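Local coordinates for protein beta-lactamase (Sebaldella termitidis, PDB 6N1N) that probably hydrolyses beta-lactam antibiotics to substituted beta-amino acids, as a serine enzyme of the class D beta-lactamase family, at residues N85-N91 with Y98-F103; I200-V204 with L231-K236. All blocks are in the same frame, centred on the assembly; numbering follows the deposited sequence. Where two conformers were deposited one is given.

Contact 1 of 2, residues N85-N91 with Y98-F103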
ATOM      1  N   ASN A  85      12.405 -14.035   9.571  1.00 16.52           N
ATOM      2  CA  ASN A  85      12.913 -12.669   9.585  1.00 14.33           C
ATOM      3  C   ASN A  85      12.212 -11.797  10.639  1.00 14.83           C
ATOM      4  O   ASN A  85      12.709 -10.710  10.948  1.00 14.93           O
ATOM      5  CB  ASN A  85      12.743 -12.009   8.217  1.00 12.75           C
ATOM      6  CG  ASN A  85      13.857 -12.354   7.239  1.00 19.18           C
ATOM      7  OD1 ASN A  85      14.962 -12.680   7.630  1.00 25.95           O
ATOM      8  ND2 ASN A  85      13.547 -12.285   5.959  1.00 25.09           N
ATOM      9  N   TRP A  86      11.056 -12.229  11.153  1.00 13.42           N
ATOM     10  CA  TRP A  86      10.370 -11.478  12.206  1.00 14.02           C
ATOM     11  C   TRP A  86      10.957 -11.727  13.583  1.00 13.45           C
ATOM     12  O   TRP A  86      10.641 -10.997  14.517  1.00 13.27           O
ATOM     13  CB  TRP A  86       8.884 -11.852  12.287  1.00 12.31           C
ATOM     14  CG  TRP A  86       8.052 -11.470  11.100  1.00  9.08           C
ATOM     15  CD1 TRP A  86       8.423 -10.671  10.055  1.00 12.96           C
ATOM     16  CD2 TRP A  86       6.715 -11.889  10.826  1.00  9.19           C
ATOM     17  NE1 TRP A  86       7.394 -10.566   9.159  1.00 12.86           N
ATOM     18  CE2 TRP A  86       6.331 -11.299   9.610  1.00 11.41           C
ATOM     19  CE3 TRP A  86       5.797 -12.722  11.499  1.00 12.65           C
ATOM     20  CZ2 TRP A  86       5.079 -11.511   9.036  1.00 14.28           C
ATOM     21  CZ3 TRP A  86       4.548 -12.916  10.927  1.00 17.06           C
ATOM     22  CH2 TRP A  86       4.199 -12.316   9.718  1.00 18.07           C
ATOM     23  N   ASN A  87      11.762 -12.775  13.736  1.00 11.90           N
ATOM     24  CA  ASN A  87      12.137 -13.281  15.053  1.00 12.17           C
ATOM     25  C   ASN A  87      13.467 -12.681  15.518  1.00 18.49           C
ATOM     26  O   ASN A  87      14.434 -13.384  15.848  1.00 20.80           O
ATOM     27  CB  ASN A  87      12.195 -14.804  15.007  1.00 15.36           C
ATOM     28  CG  ASN A  87      10.832 -15.443  14.787  1.00 16.10           C
ATOM     29  OD1 ASN A  87       9.807 -14.907  15.215  1.00 16.04           O
ATOM     30  ND2 ASN A  87      10.813 -16.590  14.127  1.00 15.55           N
ATOM     31  N   LYS A  88      13.489 -11.350  15.572  1.00 13.01           N
ATOM     32  CA  LYS A  88      14.650 -10.571  15.985  1.00 17.09           C
ATOM     33  C   LYS A  88      14.202  -9.133  16.191  1.00 19.60           C
ATOM     34  O   LYS A  88      13.123  -8.743  15.744  1.00 13.65           O
ATOM     35  CB  LYS A  88      15.759 -10.623  14.941  1.00 19.69           C
ATOM     36  CG  LYS A  88      15.330 -10.141  13.582  1.00 22.72           C
ATOM     37  CD  LYS A  88      16.419 -10.345  12.538  1.00 27.29           C
ATOM     38  CE  LYS A  88      15.874 -10.144  11.129  1.00 31.39           C
ATOM     39  NZ  LYS A  88      16.943  -9.926  10.107  1.00 46.49           N
ATOM     40  N   ASP A  89      15.040  -8.349  16.877  1.00 18.12           N
ATOM     41  CA  ASP A  89      14.782  -6.917  16.958  1.00 18.41           C
ATOM     42  C   ASP A  89      14.727  -6.365  15.537  1.00 15.00           C
ATOM     43  O   ASP A  89      15.497  -6.785  14.662  1.00 14.23           O
ATOM     44  CB  ASP A  89      15.867  -6.201  17.763  1.00 21.93           C
ATOM     45  CG  ASP A  89      15.871  -6.580  19.240  1.00 27.19           C
ATOM     46  OD1 ASP A  89      14.915  -7.233  19.738  1.00 24.47           O
ATOM     47  OD2 ASP A  89      16.859  -6.212  19.911  1.00 32.30           O
ATOM     48  N   LEU A  90      13.801  -5.436  15.294  1.00 11.91           N
ATOM     49  CA  LEU A  90      13.623  -4.860  13.973  1.00 13.95           C
ATOM     50  C   LEU A  90      13.520  -3.351  14.060  1.00 15.02           C
ATOM     51  O   LEU A  90      12.904  -2.811  14.980  1.00 15.63           O
ATOM     52  CB  LEU A  90      12.349  -5.394  13.281  1.00 12.78           C
ATOM     53  CG  LEU A  90      12.228  -6.882  13.000  1.00 14.54           C
ATOM     54  CD1 LEU A  90      10.830  -7.254  12.513  1.00 11.02           C
ATOM     55  CD2 LEU A  90      13.251  -7.325  11.955  1.00 16.72           C
ATOM     56  N   ASN A  91      14.107  -2.675  13.083  1.00 12.75           N
ATOM     57  CA  ASN A  91      13.886  -1.257  12.887  1.00 12.30           C
ATOM     58  C   ASN A  91      12.796  -1.038  11.835  1.00 15.18           C
ATOM     59  O   ASN A  91      12.283  -1.976  11.219  1.00 13.16           O
ATOM     60  CB  ASN A  91      15.197  -0.553  12.523  1.00 15.69           C
ATOM     61  CG  ASN A  91      15.793  -1.030  11.210  1.00 15.20           C
ATOM     62  OD1 ASN A  91      15.084  -1.266  10.232  1.00 13.91           O
ATOM     63  ND2 ASN A  91      17.124  -1.167  11.188  1.00 18.61           N
ATOM     64  N   TYR A  98       9.888  -6.556   5.616  1.00 13.88           N
ATOM     65  CA  TYR A  98       9.429  -7.883   5.999  1.00 12.22           C
ATOM     66  C   TYR A  98       7.941  -7.946   6.308  1.00 16.54           C
ATOM     67  O   TYR A  98       7.432  -9.032   6.608  1.00 14.20           O
ATOM     68  CB  TYR A  98      10.180  -8.368   7.248  1.00 15.50           C
ATOM     69  CG  TYR A  98      11.666  -8.429   7.134  1.00 12.03           C
ATOM     70  CD1 TYR A  98      12.284  -8.744   5.931  1.00 18.66           C
ATOM     71  CD2 TYR A  98      12.468  -8.174   8.243  1.00 18.57           C
ATOM     72  CE1 TYR A  98      13.668  -8.796   5.842  1.00 23.85           C
ATOM     73  CE2 TYR A  98      13.828  -8.229   8.165  1.00 22.47           C
ATOM     74  CZ  TYR A  98      14.428  -8.543   6.965  1.00 24.97           C
ATOM     75  OH  TYR A  98      15.794  -8.587   6.926  1.00 34.03           O
ATOM     76  N   SER A  99       7.264  -6.798   6.310  0.50 13.31           N
ATOM     77  CA  SER A  99       5.856  -6.728   6.676  0.50 13.57           C
ATOM     78  C   SER A  99       5.637  -7.340   8.060  0.50 13.57           C
ATOM     79  O   SER A  99       4.741  -8.159   8.273  0.50 13.34           O
ATOM     80  CB  SER A  99       5.007  -7.413   5.615  0.50 18.38           C
ATOM     81  OG  SER A  99       5.303  -6.832   4.353  0.50 13.94           O
ATOM     82  N   ALA A 100       6.460  -6.904   9.010  1.00  8.66           N
ATOM     83  CA  ALA A 100       6.439  -7.436  10.377  1.00 11.56           C
ATOM     84  C   ALA A 100       5.297  -6.808  11.167  1.00 14.06           C
ATOM     85  O   ALA A 100       5.430  -5.724  11.738  1.00 11.20           O
ATOM     86  CB  ALA A 100       7.777  -7.201  11.064  1.00 11.12           C
ATOM     87  N   LEU A 101       4.160  -7.508  11.212  1.00 12.46           N
ATOM     88  CA  LEU A 101       2.988  -6.980  11.893  1.00 12.90           C
ATOM     89  C   LEU A 101       3.296  -6.637  13.341  1.00 11.20           C
ATOM     90  O   LEU A 101       2.854  -5.598  13.837  1.00 12.38           O
ATOM     91  CB  LEU A 101       1.834  -7.981  11.803  1.00 16.37           C
ATOM     92  CG  LEU A 101       0.557  -7.538  12.525  1.00 18.06           C
ATOM     93  CD1 LEU A 101      -0.080  -6.269  11.938  1.00 24.93           C
ATOM     94  CD2 LEU A 101      -0.442  -8.691  12.524  1.00 22.23           C
ATOM     95  N   TRP A 102       4.085  -7.472  14.040  1.00 11.05           N
ATOM     96  CA  TRP A 102       4.291  -7.233  15.466  1.00 12.51           C
ATOM     97  C   TRP A 102       4.890  -5.856  15.736  1.00 15.23           C
ATOM     98  O   TRP A 102       4.543  -5.211  16.738  1.00 13.87           O
ATOM     99  CB  TRP A 102       5.152  -8.335  16.104  1.00 16.80           C
ATOM    100  CG  TRP A 102       6.682  -8.352  15.821  1.00 10.99           C
ATOM    101  CD1 TRP A 102       7.341  -9.220  14.984  1.00 12.84           C
ATOM    102  CD2 TRP A 102       7.697  -7.518  16.401  1.00 11.04           C
ATOM    103  NE1 TRP A 102       8.692  -8.970  15.004  1.00 14.23           N
ATOM    104  CE2 TRP A 102       8.938  -7.935  15.871  1.00 11.84           C
ATOM    105  CE3 TRP A 102       7.684  -6.469  17.332  1.00 13.51           C
ATOM    106  CZ2 TRP A 102      10.142  -7.334  16.229  1.00 12.89           C
ATOM    107  CZ3 TRP A 102       8.872  -5.875  17.673  1.00 14.18           C
ATOM    108  CH2 TRP A 102      10.085  -6.297  17.121  1.00 14.14           C
ATOM    109  N   PHE A 103       5.772  -5.378  14.854  1.00 11.46           N
ATOM    110  CA  PHE A 103       6.422  -4.093  15.038  1.00 11.44           C
ATOM    111  C   PHE A 103       5.410  -2.964  14.944  1.00 12.26           C
ATOM    112  O   PHE A 103       5.409  -2.050  15.784  1.00 11.40           O
ATOM    113  CB  PHE A 103       7.533  -3.958  13.995  1.00 12.05           C
ATOM    114  CG  PHE A 103       8.222  -2.608  13.929  1.00 12.58           C
ATOM    115  CD1 PHE A 103       9.527  -2.462  14.388  1.00 13.92           C
ATOM    116  CD2 PHE A 103       7.614  -1.515  13.312  1.00 10.18           C
ATOM    117  CE1 PHE A 103      10.192  -1.259  14.274  1.00 15.22           C
ATOM    118  CE2 PHE A 103       8.281  -0.286  13.214  1.00 13.13           C
ATOM    119  CZ  PHE A 103       9.557  -0.169  13.692  1.00 14.28           C
TER

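Contact 2 of 2, residues I200-V204 with L231-K236. With SO4 (sulfate ion), chain C.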
ATOM      1  N   ILE A 200      -8.546 -10.733  -0.559  1.00 11.50           N
ATOM      2  CA  ILE A 200      -8.241  -9.403  -1.058  1.00 13.02           C
ATOM      3  C   ILE A 200      -6.715  -9.269  -1.089  1.00 13.33           C
ATOM      4  O   ILE A 200      -6.064  -9.361  -0.046  1.00 16.66           O
ATOM      5  CB  ILE A 200      -8.856  -8.302  -0.171  1.00 15.85           C
ATOM      6  CG1 ILE A 200     -10.334  -8.559   0.144  1.00 16.88           C
ATOM      7  CG2 ILE A 200      -8.613  -6.911  -0.801  1.00 15.97           C
ATOM      8  CD1 ILE A 200     -11.199  -8.670  -1.026  1.00 26.77           C
ATOM      9  N   ILE A 201      -6.154  -9.037  -2.274  1.00 12.50           N
ATOM     10  CA  ILE A 201      -4.713  -8.956  -2.440  1.00 11.39           C
ATOM     11  C   ILE A 201      -4.387  -7.626  -3.108  1.00  9.42           C
ATOM     12  O   ILE A 201      -4.708  -7.418  -4.285  1.00 10.12           O
ATOM     13  CB  ILE A 201      -4.155 -10.143  -3.247  1.00 10.73           C
ATOM     14  CG1 ILE A 201      -4.522 -11.461  -2.518  1.00 16.20           C
ATOM     15  CG2 ILE A 201      -2.675  -9.989  -3.446  1.00 15.02           C
ATOM     16  CD1 ILE A 201      -4.193 -12.717  -3.323  1.00 24.08           C
ATOM     17  N   TRP A 202      -3.719  -6.747  -2.362  1.00  8.27           N
ATOM     18  CA  TRP A 202      -3.295  -5.442  -2.819  1.00  8.76           C
ATOM     19  C   TRP A 202      -1.824  -5.419  -3.240  1.00  9.15           C
ATOM     20  O   TRP A 202      -0.971  -6.068  -2.651  1.00 10.68           O
ATOM     21  CB  TRP A 202      -3.397  -4.409  -1.708  1.00  7.26           C
ATOM     22  CG  TRP A 202      -4.693  -4.033  -1.103  1.00  7.36           C
ATOM     23  CD1 TRP A 202      -5.261  -4.542   0.030  1.00 10.73           C
ATOM     24  CD2 TRP A 202      -5.491  -2.921  -1.484  1.00  6.69           C
ATOM     25  NE1 TRP A 202      -6.410  -3.843   0.333  1.00  8.94           N
ATOM     26  CE2 TRP A 202      -6.558  -2.833  -0.579  1.00  7.09           C
ATOM     27  CE3 TRP A 202      -5.419  -2.003  -2.527  1.00  7.75           C
ATOM     28  CZ2 TRP A 202      -7.555  -1.871  -0.704  1.00  8.35           C
ATOM     29  CZ3 TRP A 202      -6.403  -1.062  -2.645  1.00 14.10           C
ATOM     30  CH2 TRP A 202      -7.439  -0.980  -1.725  1.00 10.25           C
ATOM     31  N   TYR A 203      -1.540  -4.536  -4.192  1.00  9.41           N
ATOM     32  CA  TYR A 203      -0.199  -4.003  -4.412  1.00  9.68           C
ATOM     33  C   TYR A 203      -0.391  -2.537  -4.813  1.00 11.37           C
ATOM     34  O   TYR A 203      -1.019  -2.241  -5.844  1.00  8.41           O
ATOM     35  CB  TYR A 203       0.540  -4.821  -5.476  1.00 10.62           C
ATOM     36  CG  TYR A 203       2.011  -4.508  -5.580  1.00 11.80           C
ATOM     37  CD1 TYR A 203       2.842  -4.575  -4.470  1.00 22.65           C
ATOM     38  CD2 TYR A 203       2.568  -4.137  -6.789  1.00 11.14           C
ATOM     39  CE1 TYR A 203       4.192  -4.264  -4.569  1.00 28.96           C
ATOM     40  CE2 TYR A 203       3.928  -3.869  -6.892  1.00 11.06           C
ATOM     41  CZ  TYR A 203       4.717  -3.917  -5.793  1.00 26.59           C
ATOM     42  OH  TYR A 203       6.053  -3.614  -5.928  1.00 28.91           O
ATOM     43  N   VAL A 204       0.117  -1.616  -3.980  1.00  9.30           N
ATOM     44  CA  VAL A 204      -0.110  -0.187  -4.202  1.00  8.76           C
ATOM     45  C   VAL A 204       1.221   0.539  -4.094  1.00  8.18           C
ATOM     46  O   VAL A 204       2.171   0.049  -3.480  1.00  7.36           O
ATOM     47  CB  VAL A 204      -1.134   0.406  -3.205  1.00 10.77           C
ATOM     48  CG1 VAL A 204      -2.438  -0.419  -3.179  1.00  8.94           C
ATOM     49  CG2 VAL A 204      -0.524   0.554  -1.798  1.00  8.73           C
ATOM     50  N   LEU A 231      -1.293 -16.324  -6.308  1.00 12.90           N
ATOM     51  CA  LEU A 231      -1.601 -14.919  -6.533  1.00  9.49           C
ATOM     52  C   LEU A 231      -0.797 -14.005  -5.624  1.00 11.84           C
ATOM     53  O   LEU A 231      -0.418 -12.897  -6.040  1.00 12.20           O
ATOM     54  CB  LEU A 231      -3.103 -14.723  -6.343  1.00 10.89           C
ATOM     55  CG  LEU A 231      -3.901 -15.408  -7.445  1.00 14.19           C
ATOM     56  CD1 LEU A 231      -5.372 -15.434  -7.057  1.00 18.23           C
ATOM     57  CD2 LEU A 231      -3.715 -14.688  -8.795  1.00 14.98           C
ATOM     58  N   LEU A 232      -0.524 -14.432  -4.389  1.00 12.33           N
ATOM     59  CA  LEU A 232       0.378 -13.666  -3.532  1.00 14.78           C
ATOM     60  C   LEU A 232       1.763 -13.557  -4.166  1.00 16.66           C
ATOM     61  O   LEU A 232       2.422 -12.522  -4.043  1.00 15.85           O
ATOM     62  CB  LEU A 232       0.471 -14.305  -2.139  1.00 12.58           C
ATOM     63  CG  LEU A 232      -0.795 -14.270  -1.283  1.00 15.27           C
ATOM     64  CD1 LEU A 232      -0.571 -14.982   0.061  1.00 18.95           C
ATOM     65  CD2 LEU A 232      -1.298 -12.860  -1.028  1.00 13.12           C
ATOM     66  N   ASP A 233       2.227 -14.628  -4.831  1.00 16.74           N
ATOM     67  CA  ASP A 233       3.514 -14.602  -5.520  1.00 16.40           C
ATOM     68  C   ASP A 233       3.462 -13.821  -6.828  1.00 15.27           C
ATOM     69  O   ASP A 233       4.518 -13.386  -7.313  1.00 18.89           O
ATOM     70  CB  ASP A 233       4.003 -16.028  -5.828  1.00 18.69           C
ATOM     71  CG  ASP A 233       4.545 -16.765  -4.596  1.00 20.20           C
ATOM     72  OD1 ASP A 233       4.804 -16.117  -3.557  1.00 27.31           O
ATOM     73  OD2 ASP A 233       4.729 -18.006  -4.696  1.00 22.40           O
ATOM     74  N   PHE A 234       2.260 -13.631  -7.389  1.00 13.67           N
ATOM     75  CA  PHE A 234       2.067 -13.078  -8.728  1.00 14.60           C
ATOM     76  C   PHE A 234       1.708 -11.598  -8.724  1.00 14.55           C
ATOM     77  O   PHE A 234       1.851 -10.946  -9.760  1.00 14.07           O
ATOM     78  CB  PHE A 234       0.968 -13.884  -9.459  1.00 12.05           C
ATOM     79  CG  PHE A 234       0.697 -13.453 -10.876  1.00 15.85           C
ATOM     80  CD1 PHE A 234       1.701 -13.442 -11.818  1.00 16.54           C
ATOM     81  CD2 PHE A 234      -0.581 -13.067 -11.266  1.00 14.52           C
ATOM     82  CE1 PHE A 234       1.454 -13.046 -13.121  1.00 21.52           C
ATOM     83  CE2 PHE A 234      -0.839 -12.667 -12.570  1.00 15.51           C
ATOM     84  CZ  PHE A 234       0.166 -12.672 -13.500  1.00 18.97           C
ATOM     85  N   ARG A 235       1.279 -11.030  -7.591  1.00 13.31           N
ATOM     86  CA  ARG A 235       0.686  -9.696  -7.624  1.00 17.09           C
ATOM     87  C   ARG A 235       1.647  -8.638  -8.152  1.00 11.68           C
ATOM     88  O   ARG A 235       1.230  -7.730  -8.882  1.00 11.32           O
ATOM     89  CB  ARG A 235       0.175  -9.299  -6.237  1.00 11.71           C
ATOM     90  CG  ARG A 235       1.222  -9.225  -5.157  1.00 16.14           C
ATOM     91  CD  ARG A 235       0.551  -9.312  -3.814  1.00 23.21           C
ATOM     92  NE  ARG A 235       1.380  -9.921  -2.788  1.00 35.40           N
ATOM     93  CZ  ARG A 235       1.089  -9.889  -1.492  1.00 41.93           C
ATOM     94  NH1 ARG A 235       0.001  -9.253  -1.071  1.00 36.84           N
ATOM     95  NH2 ARG A 235       1.896 -10.469  -0.616  1.00 42.88           N
ATOM     96  N   LYS A 236       2.928  -8.725  -7.807  1.00 14.94           N
ATOM     97  CA  LYS A 236       3.863  -7.714  -8.301  1.00 11.18           C
ATOM     98  C   LYS A 236       4.118  -7.900  -9.796  1.00 11.73           C
ATOM     99  O   LYS A 236       4.093  -6.928 -10.565  1.00 12.01           O
ATOM    100  CB  LYS A 236       5.146  -7.761  -7.471  1.00 18.52           C
ATOM    101  CG  LYS A 236       6.375  -7.211  -8.173  1.00 49.79           C
ATOM    102  CD  LYS A 236       7.392  -6.686  -7.169  1.00 65.30           C
ATOM    103  CE  LYS A 236       8.791  -6.665  -7.757  1.00 64.77           C
ATOM    104  NZ  LYS A 236       8.773  -6.240  -9.182  1.00 70.88           N
TER
HETATM  105  S   SO4 C 302       1.854  -8.824   2.881  1.00 43.76           S
HETATM  106  O1  SO4 C 302       2.377 -10.171   3.125  1.00 60.70           O
HETATM  107  O2  SO4 C 302       1.452  -8.185   4.164  1.00 21.50           O
HETATM  108  O3  SO4 C 302       2.905  -7.999   2.294  1.00 45.66           O
HETATM  109  O4  SO4 C 302       0.715  -8.946   1.966  1.00 47.15           O

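Contact 1 of 2, residues N85-N91 with Y98-F103
The Tyr98 ring carries Asn85 on one face. CB of Asn85 stands 3.7 Å from the centroid of the Tyr98 ring, almost on its normal, and the Asn85 amide stacks over the phenol with the two planes 20° apart. At the edge of the same ring, in its plane, comes CD2 of Leu90, while extended Lys88 brings NZ obliquely toward the hydroxyl end. The Trp86 indole has CA of Ala100 over one face, a CH-pi contact to the five-membered ring, and O of Tyr98 at its edge. There NE1 of Trp86 donates to O of Tyr98 at 3.0 Å in an almost straight hydrogen bond (178°), within the indole plane but from above the carbonyl plane. A second indole answers from the other segment: NE1 of Trp102 reaches O of Trp86 at 2.9 Å, on a lone pair but less straight. CG of Trp102 lies between its backbone N and carbonyl carbon (chi1 75°), which swings the ring toward the loop, with O of Lys88 also at its edge. Leu90 packs among these groups, its CD1 pressed to 3.4 Å from CB of Ala100 and oblique to Trp102. The edge of Phe103 meets the backbone instead, CE1 lying 3.2 Å from O of Leu90.

Ser99 turns the chain with positive phi in a Schellman motif after helix 92-98. It opens a Ser-Ala-Leu sequence that is probably the counterpart of the class D Ser-X-Val motif, and its OG is hydrogen-bonded to Lys189 on strand 184-195. Segment 85-91 leads into helix 92-98, whose N terminus Asn91 caps by accepting from N of Glu94 with OD1; segment 98-103 leads from the end of that helix into helix 101-108, and Phe103 packs back on Leu92 and Ala95.

Contact 2 of 2, residues I200-V204 with L231-K236
Ile201 meets Leu231, Leu232 and Arg235 where the C-terminal helix 228-245 covers one face of the central sheet, part of the alpha/beta architecture of penicillin-recognising serine enzymes. Strand and helix run nearly parallel here, their axes 8.7 Å apart and inclined by 24°. CD1 of Ile201 lies 3.7 Å from CD2 of Leu232 and also touches CB of Leu231, while CG2 of Ile201 comes within 3.3 Å of CD of Arg235. Next along the strand, Trp202 points away, its NE1 hydrogen-bonded to O of Leu48, and offers the helix chiefly its carbonyl, beside the Arg235 side chain. CA and CB of Lys236 lie over one face of the Tyr203 ring, and the lysine chain runs alongside it, CD of Lys236 3.6 Å from OH of Tyr203 and NZ in a salt bridge with Glu179.

With chi1 at 61°, CG of Arg235 is tucked over its own backbone, and the chain extends past Ile201 toward the active site. A weak hydrogen bond from NE to O of Leu232 helps fix the guanidinium, and CD2 of Leu232 lies over one face. This is probably the arginine that receives the substrate carboxylate in class D enzymes; a sulfate ion, probably from the crystallisation liquor, is hydrogen-bonded to Ser51 and Thr190, and its O4 accepts from both NH1 (3.1 Å) and NH2 (3.2 Å) of Arg235.

How the contacts relate
Contact 1 comes first along the chain, closing a short loop around helix 92-98 in the helical part of the molecule. Contact 2 opens nearly a hundred residues later and closes a longer connection, which leaves strand 198-209, passes through strand 212-222 and returns on helix 228-245. The two are in series, neither nested nor crossed, with centres about 20 Å apart and nearest atoms about 7 Å apart. Between them lies the active site around Ser51, the predicted acyl-ester residue. Strand 184-195 joins the sides, its Lys189 touching both contacts: the side chain turns to contact 1, and the backbone is hydrogen-bonded to Val204 of contact 2.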